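Local coordinates for protein subclass B3 metallo-beta-lactamase (Sphingobium indicum, PDB 7LUU) that probably hydrolyses beta-lactam antibiotics at a two-zinc active site, as a metallo-beta-lactamase of subclass B3, at residues Ala79-Gly84 / Ala190-His195; Phe117-Glu122 / Glu183-Gly188; Arg147-Leu152 / Leu176-Asp181. All coordinates share one frame; numbering follows the deposited sequence.

Overall arrangement
All three contacts belong to the alpha-beta/beta-alpha sandwich of the metallo-beta-lactamases. Contacts 1 and 2, with centres about 6 Å apart, both bridge the two central sheets: strands 79-82 and 115-119 of one sheet face strands 190-196 and 184-187, which are neighbours in the other. Contact 3 lies about 11 Å from contact 2 and about 17 Å from contact 1, centre to centre, and packs helix 146-154 on edge strand 176-178 of the first sheet. Along the chain the pairs are concentric, contact 3 innermost and contact 1 outermost. Glu122, just beyond strand 115-119, ties this packing to the zinc site.

Contact 1. Residues Ala79-Gly84 / Ala190-His195; sequences ALIDTG and ASITAH
Ile81 and Ile192 point at each other across the gap between two facing sheets and meet end to end, CD1 of Ile81 lying 3.9 Å from CD1 of Ile192. Both use the same side-chain shape: CG1 sits beside the backbone N and opposite the carbonyl carbon (chi1 -54° in Ile81, -58° in Ile192), and the extended second torsion carries each delta methyl out into the interior. Two residues on from Ile81, just past the end of strand 79-82, and two back from Ile192, the methyl of Ala190 rests against Thr83, with Ala190 CB 4.0 Å from both CB and CG2 of Thr83. All four residues are buried. Thr83 turns this hydrocarbon side inward while its OG1 is hydrogen-bonded to Gly86 O and Ala85 N in its own turn.

The outer side is looser and polar. Asp82 points away from the other strand and forms an Asx turn, closed at the exposed end by Gly84: Gly84 N donates to Asp82 OD1 over 3.2 Å, with an N-H...O angle of 157°, arriving from above the carboxylate plane. A glycerol, probably from the crystallisation liquor, is also hydrogen-bonded to Asp82 OD1.

Strand 79-82 runs between strands 68-70 and 87-90, while strand 190-196 lies between 184-187 and 205-213; Trp209 of the latter touches Ile81, and Ile187 and Val88 touch Thr83.

Contact 2. Residues Phe117-Glu122 / Glu183-Gly188; sequences FILSTE and EVLRIG. With ZN (zinc ion), chain B.
Leu185 lays its CD2 methyl over one face of the Phe117 ring, offset toward the rim on the CG/CD2 side, 4.2 Å from the centroid and 19° off the ring normal, a CH-pi contact. Ile187 uses the edge instead: its CD1 lies near the ring plane, 3.9 Å from Phe117 CE2, the two side chains running alongside one another in opposite senses. The same Leu185 CD2 methyl also meets Leu119 CD2 at 4.0 Å, so one branch is wedged against two residues of the facing strand. With CG of Leu185 anti to the backbone N (chi1 171°), the fork extends across the gap, and the second torsion turns CD2 to the ring.

Strands 117-119 and 184-187 run roughly antiparallel, at 149°, their axes 11.3 Å apart, and no hydrogen bond joins them: this is face-to-face packing of the two sheets in the metallo-beta-lactamase sandwich, carried by side chains. Phe117 and Leu119 are set in place by backbone bonds to Leu89 of strand 87-90, and Ile118 by bonds to Thr141 and Val143 on its other flank. Val143 also packs on Phe117 and Leu119, and Ile192 on Leu119.

Past the strand the chain turns toward the metal. Thr121 OG1 is hydrogen-bonded to Asp91 OD2, and Glu122 binds zinc through OE2 at 1.9 Å. Its OE1 lies 3.4 Å from the zinc, making the carboxylate a one-oxygen ligand. His124, His200 and a water, itself 1.9 Å from the zinc, complete the site; subclass B3 enzymes commonly have a histidine where this protein has Glu122.

Contact 3. Residues Arg147-Leu152 / Leu176-Asp181; sequences RGAEGL and LRVMKD
Leu152, which packs on Leu176, is held in its helix by the bond from Leu152 N to Gly148 O, at 2.9 Å. That turn directs the Leu152 side chain at the strand, where CD1 meets Leu176 CD2 at 3.7 Å and the two leucines overlap at an angle. Because CG of Leu176 lies anti to its carbonyl carbon (chi1 -79°), its fork faces the helix: CD2 takes Leu152 while CD1 lies 3.8 Å from Ala149 O. Ala149 fills the middle of the contact. Its CB touches Val178 CG2 at 3.8 Å, and so small a side chain lets the backbones come close, Ala149 CA and Val178 CA being 6.6 Å apart.

Helix 146-154 is the crossover of a beta-alpha-beta unit between parallel strands 141-144 and 176-178, and it runs back nearly antiparallel to the latter, at 162°. Leu152 also reaches Val142 and Ala144 of the first strand, and Ser120 and Pro123 in the loop that leads through Glu122 of the zinc site.

Charged groups leave from the far side of the helix. Arg147 NE forms a salt bridge with Glu150 OE1 at 3.0 Å, bent to 128° and weak as a hydrogen bond, and Arg147 NH2 forms a second, with Asp160 OD1. With no hydrogen bond across these two segments, their attachment rests on the fit of aliphatic groups, buried on the helix side and partly exposed on the strand, the ion pairs serving the helix and its surroundings.

Contact 1. Residues Ala79-Gly84 / Ala190-His195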
ATOM      1  N   ALA A  79       3.291  -2.694   7.051  1.00 13.30           N
ATOM      2  CA  ALA A  79       3.434  -2.038   8.366  1.00 12.11           C
ATOM      3  C   ALA A  79       2.517  -2.684   9.392  1.00 12.87           C
ATOM      4  O   ALA A  79       1.523  -3.316   9.040  1.00 14.50           O
ATOM      5  CB  ALA A  79       3.089  -0.545   8.290  1.00 14.16           C
ATOM      6  N   LEU A  80       2.860  -2.528  10.674  1.00 12.65           N
ATOM      7  CA  LEU A  80       2.068  -3.061  11.800  1.00 12.95           C
ATOM      8  C   LEU A  80       2.000  -1.943  12.830  1.00 15.62           C
ATOM      9  O   LEU A  80       3.031  -1.361  13.182  1.00 15.94           O
ATOM     10  CB  LEU A  80       2.718  -4.324  12.411  1.00 15.35           C
ATOM     11  CG  LEU A  80       1.952  -4.783  13.627  1.00 12.99           C
ATOM     12  CD1 LEU A  80       0.693  -5.565  13.114  1.00 16.38           C
ATOM     13  CD2 LEU A  80       2.912  -5.729  14.375  1.00 17.00           C
ATOM     14  N   ILE A  81       0.786  -1.571  13.224  1.00 13.46           N
ATOM     15  CA  ILE A  81       0.578  -0.522  14.235  1.00 15.35           C
ATOM     16  C   ILE A  81      -0.059  -1.154  15.449  1.00 16.89           C
ATOM     17  O   ILE A  81      -1.128  -1.773  15.336  1.00 14.90           O
ATOM     18  CB  ILE A  81      -0.337   0.607  13.705  1.00 15.88           C
ATOM     19  CG1 ILE A  81       0.230   1.157  12.389  1.00 19.09           C
ATOM     20  CG2 ILE A  81      -0.547   1.731  14.794  1.00 17.76           C
ATOM     21  CD1 ILE A  81      -0.785   2.064  11.695  1.00 16.99           C
ATOM     22  N   ASP A  82       0.562  -0.978  16.609  1.00 15.65           N
ATOM     23  CA  ASP A  82      -0.015  -1.415  17.874  1.00 20.14           C
ATOM     24  C   ASP A  82      -0.789  -0.245  18.482  1.00 21.07           C
ATOM     25  O   ASP A  82      -0.199   0.683  19.039  1.00 23.11           O
ATOM     26  CB  ASP A  82       1.081  -1.936  18.796  1.00 20.91           C
ATOM     27  CG  ASP A  82       0.565  -2.270  20.173  1.00 27.20           C
ATOM     28  OD1 ASP A  82      -0.674  -2.240  20.332  1.00 24.14           O
ATOM     29  OD2 ASP A  82       1.440  -2.457  21.098  1.00 30.62           O
ATOM     30  N   THR A  83      -2.131  -0.315  18.453  1.00 19.34           N
ATOM     31  CA  THR A  83      -2.930   0.857  18.800  1.00 21.91           C
ATOM     32  C   THR A  83      -3.277   0.932  20.285  1.00 26.49           C
ATOM     33  O   THR A  83      -3.826   1.942  20.723  1.00 27.11           O
ATOM     34  CB  THR A  83      -4.244   0.857  18.029  1.00 24.16           C
ATOM     35  OG1 THR A  83      -5.064  -0.189  18.600  1.00 22.64           O
ATOM     36  CG2 THR A  83      -4.032   0.506  16.507  1.00 17.11           C
ATOM     37  N   GLY A  84      -3.001  -0.115  21.034  1.00 23.57           N
ATOM     38  CA  GLY A  84      -3.430  -0.231  22.414  1.00 24.60           C
ATOM     39  C   GLY A  84      -4.765  -0.928  22.571  1.00 29.72           C
ATOM     40  O   GLY A  84      -5.097  -1.364  23.684  1.00 29.37           O
ATOM     41  N   ALA A 190      -4.857   5.356  18.614  1.00 28.01           N
ATOM     42  CA  ALA A 190      -4.365   5.721  17.292  1.00 26.16           C
ATOM     43  C   ALA A 190      -5.475   6.319  16.431  1.00 32.92           C
ATOM     44  O   ALA A 190      -6.654   6.029  16.633  1.00 27.63           O
ATOM     45  CB  ALA A 190      -3.795   4.511  16.560  1.00 27.68           C
ATOM     46  N   SER A 191      -5.076   7.191  15.505  1.00 19.64           N
ATOM     47  CA  SER A 191      -5.986   7.874  14.578  1.00 19.19           C
ATOM     48  C   SER A 191      -5.326   7.786  13.222  1.00 19.22           C
ATOM     49  O   SER A 191      -4.274   8.402  13.005  1.00 22.15           O
ATOM     50  CB  SER A 191      -6.222   9.333  14.933  1.00 21.83           C
ATOM     51  OG  SER A 191      -6.868   9.358  16.197  1.00 32.69           O
ATOM     52  N   ILE A 192      -5.925   7.045  12.299  1.00 17.43           N
ATOM     53  CA  ILE A 192      -5.297   6.844  10.990  1.00 16.56           C
ATOM     54  C   ILE A 192      -6.148   7.538   9.927  1.00 17.94           C
ATOM     55  O   ILE A 192      -7.324   7.206   9.760  1.00 17.75           O
ATOM     56  CB  ILE A 192      -5.181   5.344  10.693  1.00 16.05           C
ATOM     57  CG1 ILE A 192      -4.346   4.682  11.843  1.00 16.58           C
ATOM     58  CG2 ILE A 192      -4.487   5.136   9.344  1.00 19.40           C
ATOM     59  CD1 ILE A 192      -4.566   3.132  11.907  1.00 17.67           C
ATOM     60  N   THR A 193      -5.551   8.408   9.133  1.00 16.10           N
ATOM     61  CA  THR A 193      -6.335   9.107   8.123  1.00 16.01           C
ATOM     62  C   THR A 193      -6.116   8.483   6.753  1.00 15.26           C
ATOM     63  O   THR A 193      -4.986   8.180   6.374  1.00 15.15           O
ATOM     64  CB  THR A 193      -6.000  10.599   8.066  1.00 16.52           C
ATOM     65  OG1 THR A 193      -6.273  11.190   9.354  1.00 18.36           O
ATOM     66  CG2 THR A 193      -6.832  11.295   6.997  1.00 16.90           C
ATOM     67  N   ALA A 194      -7.216   8.290   6.004  1.00 15.15           N
ATOM     68  CA  ALA A 194      -7.149   7.787   4.612  1.00 15.05           C
ATOM     69  C   ALA A 194      -7.007   8.975   3.657  1.00 16.45           C
ATOM     70  O   ALA A 194      -7.730   9.980   3.795  1.00 16.75           O
ATOM     71  CB  ALA A 194      -8.457   7.016   4.301  1.00 14.60           C
ATOM     72  N   HIS A 195      -6.092   8.874   2.684  1.00 14.50           N
ATOM     73  CA  HIS A 195      -5.941   9.916   1.659  1.00 14.81           C
ATOM     74  C   HIS A 195      -6.014   9.266   0.297  1.00 14.51           C
ATOM     75  O   HIS A 195      -5.161   8.449  -0.036  1.00 16.28           O
ATOM     76  CB  HIS A 195      -4.616  10.669   1.777  1.00 17.12           C
ATOM     77  CG  HIS A 195      -4.347  11.175   3.141  1.00 15.59           C
ATOM     78  ND1 HIS A 195      -4.772  12.410   3.596  1.00 16.16           N
ATOM     79  CD2 HIS A 195      -3.711  10.579   4.180  1.00 15.25           C
ATOM     80  CE1 HIS A 195      -4.363  12.575   4.847  1.00 21.00           C
ATOM     81  NE2 HIS A 195      -3.722  11.483   5.235  1.00 15.88           N
TER

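Contact 2. Residues Phe117-Glu122 / Glu183-Gly188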
ATOM      1  N   PHE A 117      -7.659  -4.709  11.776  1.00 14.24           N
ATOM      2  CA  PHE A 117      -7.860  -4.098  10.455  1.00 12.60           C
ATOM      3  C   PHE A 117      -6.628  -4.348   9.608  1.00 12.12           C
ATOM      4  O   PHE A 117      -5.502  -4.316  10.115  1.00 14.96           O
ATOM      5  CB  PHE A 117      -8.078  -2.574  10.526  1.00 16.33           C
ATOM      6  CG  PHE A 117      -9.355  -2.191  11.210  1.00 13.58           C
ATOM      7  CD1 PHE A 117     -10.568  -2.321  10.543  1.00 14.94           C
ATOM      8  CD2 PHE A 117      -9.329  -1.717  12.493  1.00 17.12           C
ATOM      9  CE1 PHE A 117     -11.751  -1.996  11.189  1.00 18.98           C
ATOM     10  CE2 PHE A 117     -10.504  -1.396  13.161  1.00 21.14           C
ATOM     11  CZ  PHE A 117     -11.732  -1.529  12.482  1.00 20.21           C
ATOM     12  N   ILE A 118      -6.841  -4.519   8.296  1.00 11.85           N
ATOM     13  CA  ILE A 118      -5.764  -4.565   7.321  1.00 11.50           C
ATOM     14  C   ILE A 118      -6.080  -3.454   6.322  1.00 14.42           C
ATOM     15  O   ILE A 118      -7.133  -3.486   5.647  1.00 14.76           O
ATOM     16  CB  ILE A 118      -5.684  -5.946   6.628  1.00 12.32           C
ATOM     17  CG1 ILE A 118      -5.392  -7.078   7.647  1.00 13.27           C
ATOM     18  CG2 ILE A 118      -4.577  -5.923   5.523  1.00 13.84           C
ATOM     19  CD1 ILE A 118      -5.847  -8.465   7.048  1.00 14.72           C
ATOM     20  N   LEU A 119      -5.202  -2.442   6.251  1.00 11.07           N
ATOM     21  CA  LEU A 119      -5.414  -1.324   5.308  1.00 10.91           C
ATOM     22  C   LEU A 119      -4.781  -1.678   3.950  1.00 13.82           C
ATOM     23  O   LEU A 119      -3.737  -2.300   3.899  1.00 16.30           O
ATOM     24  CB  LEU A 119      -4.782  -0.023   5.864  1.00 14.23           C
ATOM     25  CG  LEU A 119      -5.095   0.211   7.359  1.00 12.70           C
ATOM     26  CD1 LEU A 119      -4.500   1.600   7.688  1.00 15.28           C
ATOM     27  CD2 LEU A 119      -6.560   0.171   7.739  1.00 12.67           C
ATOM     28  N   SER A 120      -5.417  -1.294   2.844  1.00 12.24           N
ATOM     29  CA  SER A 120      -4.929  -1.658   1.502  1.00 12.27           C
ATOM     30  C   SER A 120      -4.589  -0.403   0.689  1.00 14.46           C
ATOM     31  O   SER A 120      -5.467   0.441   0.486  1.00 15.99           O
ATOM     32  CB  SER A 120      -5.991  -2.496   0.777  1.00 14.12           C
ATOM     33  OG  SER A 120      -5.643  -2.716  -0.590  1.00 14.00           O
ATOM     34  N   THR A 121      -3.327  -0.308   0.193  1.00 11.29           N
ATOM     35  CA  THR A 121      -2.982   0.842  -0.634  1.00 11.16           C
ATOM     36  C   THR A 121      -3.489   0.707  -2.061  1.00 16.30           C
ATOM     37  O   THR A 121      -3.659   1.736  -2.753  1.00 17.12           O
ATOM     38  CB  THR A 121      -1.452   1.084  -0.681  1.00 10.66           C
ATOM     39  OG1 THR A 121      -0.736  -0.062  -1.188  1.00 13.99           O
ATOM     40  CG2 THR A 121      -0.902   1.496   0.736  1.00 11.44           C
ATOM     41  N   GLU A 122      -3.596  -0.530  -2.567  1.00 11.32           N
ATOM     42  CA  GLU A 122      -3.998  -0.748  -3.970  1.00 14.12           C
ATOM     43  C   GLU A 122      -4.359  -2.200  -4.240  1.00 14.55           C
ATOM     44  O   GLU A 122      -3.785  -3.131  -3.622  1.00 13.44           O
ATOM     45  CB  GLU A 122      -2.892  -0.330  -4.955  1.00 14.62           C
ATOM     46  CG  GLU A 122      -1.562  -1.171  -4.756  1.00 14.74           C
ATOM     47  CD  GLU A 122      -0.575  -0.942  -5.890  1.00 15.53           C
ATOM     48  OE1 GLU A 122       0.301  -0.035  -5.722  1.00 15.53           O
ATOM     49  OE2 GLU A 122      -0.621  -1.663  -6.894  1.00 16.38           O
ATOM     50  N   GLU A 183     -11.231  10.552   5.527  1.00 17.26           N
ATOM     51  CA  GLU A 183     -11.906   9.902   6.646  1.00 17.60           C
ATOM     52  C   GLU A 183     -10.862   9.383   7.620  1.00 17.38           C
ATOM     53  O   GLU A 183      -9.764   8.981   7.203  1.00 17.27           O
ATOM     54  CB  GLU A 183     -12.773   8.732   6.120  1.00 17.64           C
ATOM     55  CG  GLU A 183     -13.650   8.116   7.230  1.00 20.33           C
ATOM     56  CD  GLU A 183     -14.644   7.077   6.695  1.00 26.38           C
ATOM     57  OE1 GLU A 183     -14.929   7.060   5.483  1.00 23.78           O
ATOM     58  OE2 GLU A 183     -15.100   6.276   7.538  1.00 29.26           O
ATOM     59  N   VAL A 184     -11.227   9.341   8.927  1.00 17.88           N
ATOM     60  CA  VAL A 184     -10.291   8.894   9.975  1.00 17.79           C
ATOM     61  C   VAL A 184     -10.817   7.615  10.591  1.00 21.16           C
ATOM     62  O   VAL A 184     -12.022   7.500  10.894  1.00 20.91           O
ATOM     63  CB  VAL A 184     -10.061   9.985  11.050  1.00 18.67           C
ATOM     64  CG1 VAL A 184      -8.956   9.534  12.065  1.00 20.28           C
ATOM     65  CG2 VAL A 184      -9.641  11.290  10.390  1.00 20.36           C
ATOM     66  N   LEU A 185      -9.932   6.640  10.757  1.00 17.34           N
ATOM     67  CA  LEU A 185     -10.191   5.394  11.496  1.00 17.53           C
ATOM     68  C   LEU A 185      -9.580   5.525  12.890  1.00 20.53           C
ATOM     69  O   LEU A 185      -8.356   5.708  13.022  1.00 18.70           O
ATOM     70  CB  LEU A 185      -9.581   4.221  10.717  1.00 18.77           C
ATOM     71  CG  LEU A 185      -9.579   2.894  11.463  1.00 20.35           C
ATOM     72  CD1 LEU A 185     -11.054   2.550  11.673  1.00 27.32           C
ATOM     73  CD2 LEU A 185      -8.883   1.839  10.592  1.00 22.07           C
ATOM     74  N   ARG A 186     -10.418   5.497  13.947  1.00 19.21           N
ATOM     75  CA  ARG A 186      -9.914   5.680  15.307  1.00 20.07           C
ATOM     76  C   ARG A 186     -10.004   4.340  16.009  1.00 20.41           C
ATOM     77  O   ARG A 186     -11.045   3.698  15.973  1.00 22.38           O
ATOM     78  CB  ARG A 186     -10.687   6.769  16.030  1.00 24.26           C
ATOM     79  CG  ARG A 186     -10.167   8.152  15.528  1.00 31.57           C
ATOM     80  CD  ARG A 186     -10.770   9.299  16.243  1.00 37.03           C
ATOM     81  NE  ARG A 186     -11.083  10.378  15.302  1.00 37.09           N
ATOM     82  CZ  ARG A 186     -10.189  11.282  14.937  1.00 31.50           C
ATOM     83  NH1 ARG A 186     -10.514  12.259  14.084  1.00 25.35           N
ATOM     84  NH2 ARG A 186      -8.957  11.207  15.418  1.00 29.02           N
ATOM     85  N   ILE A 187      -8.872   3.882  16.545  1.00 22.40           N
ATOM     86  CA  ILE A 187      -8.830   2.594  17.233  1.00 20.91           C
ATOM     87  C   ILE A 187      -7.787   2.687  18.336  1.00 22.36           C
ATOM     88  O   ILE A 187      -6.668   3.170  18.099  1.00 24.16           O
ATOM     89  CB  ILE A 187      -8.532   1.465  16.250  1.00 20.71           C
ATOM     90  CG1 ILE A 187      -8.094   0.232  17.052  1.00 23.64           C
ATOM     91  CG2 ILE A 187      -7.520   1.885  15.202  1.00 22.98           C
ATOM     92  CD1 ILE A 187      -8.098  -1.050  16.185  1.00 27.34           C
ATOM     93  N   GLY A 188      -8.197   2.336  19.546  1.00 25.06           N
ATOM     94  CA  GLY A 188      -7.271   2.449  20.662  1.00 25.66           C
ATOM     95  C   GLY A 188      -6.888   3.908  20.782  1.00 34.74           C
ATOM     96  O   GLY A 188      -7.752   4.803  20.758  1.00 33.10           O
TER
HETATM   97 ZN    ZN B 301       0.317  -1.836  -8.549  1.00 17.46          ZN
HETATM   98  O   HOH W   1       1.755  -3.051  -8.110  1.00 19.96           O

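Contact 3. Residues Arg147-Leu152 / Leu176-Asp181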
ATOM      1  N   ARG A 147     -12.971   2.636  -4.881  1.00 16.70           N
ATOM      2  CA  ARG A 147     -12.504   1.916  -6.065  1.00 17.32           C
ATOM      3  C   ARG A 147     -11.562   0.782  -5.706  1.00 15.52           C
ATOM      4  O   ARG A 147     -11.566  -0.293  -6.358  1.00 16.36           O
ATOM      5  CB  ARG A 147     -11.831   2.908  -7.032  1.00 15.56           C
ATOM      6  CG  ARG A 147     -12.839   3.828  -7.712  1.00 19.09           C
ATOM      7  CD  ARG A 147     -13.886   3.116  -8.594  1.00 22.71           C
ATOM      8  NE  ARG A 147     -13.309   2.107  -9.468  1.00 20.39           N
ATOM      9  CZ  ARG A 147     -12.621   2.353 -10.585  1.00 20.53           C
ATOM     10  NH1 ARG A 147     -12.506   3.624 -11.041  1.00 19.37           N
ATOM     11  NH2 ARG A 147     -12.098   1.315 -11.273  1.00 22.45           N
ATOM     12  N   GLY A 148     -10.727   1.020  -4.704  1.00 15.27           N
ATOM     13  CA  GLY A 148      -9.839  -0.028  -4.227  1.00 13.51           C
ATOM     14  C   GLY A 148     -10.617  -1.246  -3.768  1.00 15.36           C
ATOM     15  O   GLY A 148     -10.278  -2.371  -4.129  1.00 14.57           O
ATOM     16  N   ALA A 149     -11.667  -1.025  -2.964  1.00 16.07           N
ATOM     17  CA  ALA A 149     -12.493  -2.131  -2.478  1.00 18.88           C
ATOM     18  C   ALA A 149     -13.105  -2.938  -3.620  1.00 17.32           C
ATOM     19  O   ALA A 149     -13.252  -4.177  -3.524  1.00 15.90           O
ATOM     20  CB  ALA A 149     -13.611  -1.597  -1.579  1.00 17.79           C
ATOM     21  N   GLU A 150     -13.493  -2.258  -4.681  1.00 15.07           N
ATOM     22  CA  GLU A 150     -14.064  -2.963  -5.833  1.00 15.65           C
ATOM     23  C   GLU A 150     -13.037  -3.910  -6.451  1.00 15.27           C
ATOM     24  O   GLU A 150     -13.375  -5.060  -6.809  1.00 17.28           O
ATOM     25  CB  GLU A 150     -14.517  -1.969  -6.907  1.00 19.13           C
ATOM     26  CG  GLU A 150     -15.707  -1.111  -6.479  1.00 17.98           C
ATOM     27  CD  GLU A 150     -16.067  -0.047  -7.493  1.00 30.27           C
ATOM     28  OE1 GLU A 150     -15.344   0.142  -8.483  1.00 25.85           O
ATOM     29  OE2 GLU A 150     -17.131   0.591  -7.287  1.00 32.80           O
ATOM     30  N   GLY A 151     -11.784  -3.450  -6.542  1.00 16.21           N
ATOM     31  CA  GLY A 151     -10.727  -4.309  -7.046  1.00 18.63           C
ATOM     32  C   GLY A 151     -10.392  -5.425  -6.085  1.00 16.95           C
ATOM     33  O   GLY A 151     -10.051  -6.518  -6.516  1.00 16.10           O
ATOM     34  N   LEU A 152     -10.477  -5.155  -4.771  1.00 14.47           N
ATOM     35  CA  LEU A 152     -10.182  -6.212  -3.797  1.00 13.72           C
ATOM     36  C   LEU A 152     -11.240  -7.300  -3.859  1.00 15.47           C
ATOM     37  O   LEU A 152     -10.919  -8.474  -3.737  1.00 14.59           O
ATOM     38  CB  LEU A 152     -10.101  -5.611  -2.374  1.00 13.47           C
ATOM     39  CG  LEU A 152      -8.904  -4.662  -2.150  1.00 14.97           C
ATOM     40  CD1 LEU A 152      -9.035  -4.056  -0.732  1.00 16.39           C
ATOM     41  CD2 LEU A 152      -7.572  -5.421  -2.265  1.00 21.24           C
ATOM     42  N   LEU A 176     -14.988  -6.084   3.919  1.00 26.60           N
ATOM     43  CA  LEU A 176     -14.423  -4.810   3.430  1.00 19.53           C
ATOM     44  C   LEU A 176     -15.131  -3.611   4.025  1.00 22.60           C
ATOM     45  O   LEU A 176     -16.375  -3.561   4.081  1.00 26.32           O
ATOM     46  CB  LEU A 176     -14.556  -4.660   1.930  1.00 23.52           C
ATOM     47  CG  LEU A 176     -13.497  -5.466   1.181  1.00 27.04           C
ATOM     48  CD1 LEU A 176     -13.979  -5.825  -0.177  1.00 25.25           C
ATOM     49  CD2 LEU A 176     -12.254  -4.659   1.041  1.00 22.57           C
ATOM     50  N   ARG A 177     -14.348  -2.630   4.437  1.00 17.71           N
ATOM     51  CA  ARG A 177     -14.831  -1.366   4.937  1.00 17.57           C
ATOM     52  C   ARG A 177     -14.263  -0.323   4.011  1.00 18.85           C
ATOM     53  O   ARG A 177     -13.053  -0.328   3.775  1.00 19.35           O
ATOM     54  CB  ARG A 177     -14.311  -1.093   6.348  1.00 17.12           C
ATOM     55  CG  ARG A 177     -14.611   0.332   6.842  1.00 20.99           C
ATOM     56  CD  ARG A 177     -14.230   0.384   8.319  1.00 25.42           C
ATOM     57  NE  ARG A 177     -14.288   1.716   8.875  1.00 26.40           N
ATOM     58  CZ  ARG A 177     -14.369   1.948  10.187  1.00 27.72           C
ATOM     59  NH1 ARG A 177     -14.423   3.190  10.656  1.00 27.95           N
ATOM     60  NH2 ARG A 177     -14.413   0.916  11.030  1.00 28.02           N
ATOM     61  N   VAL A 178     -15.118   0.540   3.466  1.00 16.14           N
ATOM     62  CA  VAL A 178     -14.654   1.609   2.571  1.00 17.04           C
ATOM     63  C   VAL A 178     -14.416   2.884   3.378  1.00 16.31           C
ATOM     64  O   VAL A 178     -15.290   3.316   4.148  1.00 19.00           O
ATOM     65  CB  VAL A 178     -15.681   1.868   1.471  1.00 18.96           C
ATOM     66  CG1 VAL A 178     -15.366   3.121   0.670  1.00 18.39           C
ATOM     67  CG2 VAL A 178     -15.734   0.661   0.555  1.00 19.41           C
ATOM     68  N   MET A 179     -13.259   3.507   3.180  1.00 16.24           N
ATOM     69  CA  MET A 179     -13.021   4.882   3.678  1.00 15.72           C
ATOM     70  C   MET A 179     -13.069   5.889   2.552  1.00 18.24           C
ATOM     71  O   MET A 179     -12.497   5.658   1.486  1.00 19.08           O
ATOM     72  CB  MET A 179     -11.640   4.997   4.237  1.00 18.14           C
ATOM     73  CG  MET A 179     -11.515   3.961   5.054  1.00 27.13           C
ATOM     74  SD  MET A 179     -11.969   4.447   6.583  1.00 34.44           S
ATOM     75  CE  MET A 179     -10.262   4.235   6.937  1.00 15.19           C
ATOM     76  N   LYS A 180     -13.667   7.039   2.851  1.00 18.44           N
ATOM     77  CA  LYS A 180     -13.648   8.187   1.960  1.00 17.65           C
ATOM     78  C   LYS A 180     -12.365   8.960   2.139  1.00 18.33           C
ATOM     79  O   LYS A 180     -11.663   8.832   3.129  1.00 18.07           O
ATOM     80  CB  LYS A 180     -14.794   9.128   2.315  1.00 18.11           C
ATOM     81  CG  LYS A 180     -16.168   8.488   2.148  1.00 25.37           C
ATOM     82  CD  LYS A 180     -17.219   9.549   2.247  1.00 30.31           C
ATOM     83  CE  LYS A 180     -18.604   9.020   1.942  1.00 37.55           C
ATOM     84  NZ  LYS A 180     -19.646   9.768   2.717  1.00 47.54           N
ATOM     85  N   ASP A 181     -12.012   9.689   1.100  1.00 16.65           N
ATOM     86  CA  ASP A 181     -10.865  10.573   1.208  1.00 17.62           C
ATOM     87  C   ASP A 181     -11.006  11.521   2.404  1.00 17.12           C
ATOM     88  O   ASP A 181     -12.044  12.177   2.581  1.00 19.45           O
ATOM     89  CB  ASP A 181     -10.743  11.364  -0.090  1.00 16.87           C
ATOM     90  CG  ASP A 181      -9.584  12.314  -0.062  1.00 17.97           C
ATOM     91  OD1 ASP A 181      -8.507  11.913   0.373  1.00 18.73           O
ATOM     92  OD2 ASP A 181      -9.739  13.508  -0.478  1.00 21.34           O
TER